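Local atomic coordinates of exonuclease VapC9 (Pyrobaculum aerophilum, PDB entry 1V8P), a protein that acts as a magnesium-dependent exonuclease that slowly degrades single-stranded DNA, and is probably the RNA-cleaving toxin of a type II toxin-antitoxin pair. Residues C[115-120]-C[136-141]. The protein carries 1 engineered substitution. Residues are numbered along the deposited sequence; the frame is centred on the assembly and turned at random.
Sequences FYDASY and RELLAK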
loop_
_atom_site.group_PDB
_atom_site.type_symbol
_atom_site.label_atom_id
_atom_site.label_comp_id
_atom_site.label_asym_id
_atom_site.label_seq_id
_atom_site.Cartn_x
_atom_site.Cartn_y
_atom_site.Cartn_z
ATOM N N PHE C 115 -5.074 -8.237 -5.953
ATOM C CA PHE C 115 -4.836 -8.674 -7.314
ATOM C C PHE C 115 -3.411 -9.236 -7.424
ATOM O O PHE C 115 -3.161 -10.170 -8.164
ATOM C CB PHE C 115 -5.016 -7.505 -8.281
ATOM C CG PHE C 115 -4.696 -7.847 -9.709
ATOM C CD1 PHE C 115 -5.716 -8.121 -10.619
ATOM C CD2 PHE C 115 -3.383 -7.909 -10.136
ATOM C CE1 PHE C 115 -5.426 -8.450 -11.941
ATOM C CE2 PHE C 115 -3.082 -8.237 -11.451
ATOM C CZ PHE C 115 -4.109 -8.508 -12.360
ATOM N N TYR C 116 -2.479 -8.671 -6.669
ATOM C CA TYR C 116 -1.096 -9.135 -6.725
ATOM C C TYR C 116 -0.985 -10.568 -6.248
ATOM O O TYR C 116 -0.480 -11.407 -6.973
ATOM C CB TYR C 116 -0.182 -8.226 -5.903
ATOM C CG TYR C 116 -0.047 -6.852 -6.485
ATOM C CD1 TYR C 116 0.609 -6.651 -7.692
ATOM C CD2 TYR C 116 -0.594 -5.739 -5.845
ATOM C CE1 TYR C 116 0.727 -5.371 -8.255
ATOM C CE2 TYR C 116 -0.484 -4.457 -6.402
ATOM C CZ TYR C 116 0.184 -4.282 -7.610
ATOM O OH TYR C 116 0.324 -3.022 -8.164
ATOM N N ASP C 117 -1.467 -10.853 -5.040
ATOM C CA ASP C 117 -1.427 -12.214 -4.512
ATOM C C ASP C 117 -2.237 -13.196 -5.387
ATOM O O ASP C 117 -1.859 -14.345 -5.521
ATOM C CB ASP C 117 -1.942 -12.237 -3.062
ATOM C CG ASP C 117 -0.935 -11.637 -2.061
ATOM O OD1 ASP C 117 -1.349 -11.255 -0.940
ATOM O OD2 ASP C 117 0.275 -11.551 -2.386
ATOM N N ALA C 118 -3.329 -12.741 -6.002
ATOM C CA ALA C 118 -4.149 -13.613 -6.847
ATOM C C ALA C 118 -3.436 -14.007 -8.126
ATOM O O ALA C 118 -3.760 -15.039 -8.725
ATOM C CB ALA C 118 -5.471 -12.958 -7.183
ATOM N N SER C 119 -2.476 -13.191 -8.556
ATOM C CA SER C 119 -1.719 -13.498 -9.759
ATOM C C SER C 119 -0.954 -14.802 -9.499
ATOM O O SER C 119 -0.832 -15.668 -10.376
ATOM C CB SER C 119 -0.746 -12.355 -10.081
ATOM O OG SER C 119 -1.442 -11.179 -10.456
ATOM N N TYR C 120 -0.462 -14.943 -8.273
ATOM C CA TYR C 120 0.274 -16.136 -7.882
ATOM C C TYR C 120 -0.604 -17.390 -7.753
ATOM O O TYR C 120 -0.242 -18.458 -8.246
ATOM C CB TYR C 120 1.012 -15.877 -6.575
ATOM C CG TYR C 120 2.143 -14.904 -6.764
ATOM C CD1 TYR C 120 1.974 -13.537 -6.504
ATOM C CD2 TYR C 120 3.383 -15.346 -7.245
ATOM C CE1 TYR C 120 3.006 -12.641 -6.713
ATOM C CE2 TYR C 120 4.422 -14.460 -7.457
ATOM C CZ TYR C 120 4.236 -13.104 -7.188
ATOM O OH TYR C 120 5.278 -12.222 -7.373
ATOM N N ARG C 136 0.719 -16.551 5.016
ATOM C CA ARG C 136 -0.261 -17.500 5.547
ATOM C C ARG C 136 -1.590 -17.482 4.800
ATOM O O ARG C 136 -2.173 -18.527 4.530
ATOM C CB ARG C 136 -0.532 -17.233 7.034
ATOM C CG ARG C 136 0.696 -17.247 7.938
ATOM C CD ARG C 136 1.501 -18.502 7.745
ATOM N NE ARG C 136 2.879 -18.218 7.362
ATOM C CZ ARG C 136 3.813 -19.154 7.223
ATOM N NH1 ARG C 136 3.502 -20.431 7.436
ATOM N NH2 ARG C 136 5.056 -18.820 6.881
ATOM N N GLU C 137 -2.077 -16.296 4.470
ATOM C CA GLU C 137 -3.339 -16.180 3.768
ATOM C C GLU C 137 -3.230 -16.900 2.422
ATOM O O GLU C 137 -4.099 -17.692 2.080
ATOM C CB GLU C 137 -3.698 -14.700 3.617
ATOM C CG GLU C 137 -5.185 -14.340 3.758
ATOM C CD GLU C 137 -5.915 -15.125 4.848
ATOM O OE1 GLU C 137 -5.299 -15.496 5.870
ATOM O OE2 GLU C 137 -7.131 -15.359 4.690
ATOM N N LEU C 138 -2.153 -16.670 1.674
ATOM C CA LEU C 138 -2.001 -17.336 0.374
ATOM C C LEU C 138 -1.920 -18.858 0.528
ATOM O O LEU C 138 -2.538 -19.605 -0.228
ATOM C CB LEU C 138 -0.743 -16.848 -0.356
ATOM C CG LEU C 138 -0.852 -15.876 -1.537
ATOM C CD1 LEU C 138 0.520 -15.825 -2.211
ATOM C CD2 LEU C 138 -1.920 -16.311 -2.551
ATOM N N LEU C 139 -1.140 -19.311 1.501
ATOM C CA LEU C 139 -1.013 -20.739 1.744
ATOM C C LEU C 139 -2.410 -21.324 1.933
ATOM O O LEU C 139 -2.709 -22.420 1.473
ATOM C CB LEU C 139 -0.185 -20.986 3.000
ATOM C CG LEU C 139 1.324 -20.755 2.907
ATOM C CD1 LEU C 139 1.895 -20.419 4.286
ATOM C CD2 LEU C 139 1.985 -21.995 2.338
ATOM N N ALA C 140 -3.271 -20.573 2.599
ATOM C CA ALA C 140 -4.617 -21.043 2.868
ATOM C C ALA C 140 -5.508 -21.142 1.633
ATOM O O ALA C 140 -6.233 -22.116 1.463
ATOM C CB ALA C 140 -5.285 -20.130 3.908
ATOM N N LYS C 141 -5.448 -20.136 0.774
ATOM C CA LYS C 141 -6.312 -20.103 -0.383
ATOM C C LYS C 141 -5.737 -20.611 -1.704
ATOM O O LYS C 141 -6.376 -20.495 -2.749
ATOM C CB LYS C 141 -6.842 -18.681 -0.523
ATOM C CG LYS C 141 -7.497 -18.187 0.773
ATOM C CD LYS C 141 -7.943 -16.735 0.697
ATOM C CE LYS C 141 -8.690 -16.320 1.952
ATOM N NZ LYS C 141 -9.101 -14.883 1.892
#
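L138 lies against the first turn of helix 115-127 beside D117, and this one leucine carries the whole contact between two helices of the PIN domain. It is a worked example of how an apolar side chain can back an acidic cluster, here the predicted magnesium site. The tight part is small. The CD2 methyl of L138 sits 3.6 Å from the backbone O of D117 and 4.1 Å from CB of the same residue, while CG of L138 is also 4.1 Å from that CB. The other methyl, CD1, reaches up the helix to Y120, where it meets CB at 4.4 Å and not the ring. No hydrogen bond joins the two segments, so the fit rests on van der Waals contact, and L138 also packs on D33 and T133.

In D117, CG stands beside the backbone N, anti to the carbonyl carbon (chi1 -74°); the carboxylate passes alongside CD1 of L138 and away from CD2, with OD1 turned toward OD2 of D135. With D33, these two aspartates form the predicted site; bringing like charges so close is consistent with a place for a cation. D135 also accepts a bond from the backbone N of E137, which ties the start of helix 136-141 to the acidic cluster. The ring of Y120 runs on toward helix 58-73, where its OH bonds T60 and E63.

The loose side lies beyond L138. Partly exposed E137 ends away from 115-120, its side chain coming no nearer than 6.2 Å, and packs on R73 of a neighbouring subunit. The K141 side chain also stays clear of 115-120: its NZ bonds the backbone O of R111 and forms a salt bridge with OE2 of E137 at 3.5 Å.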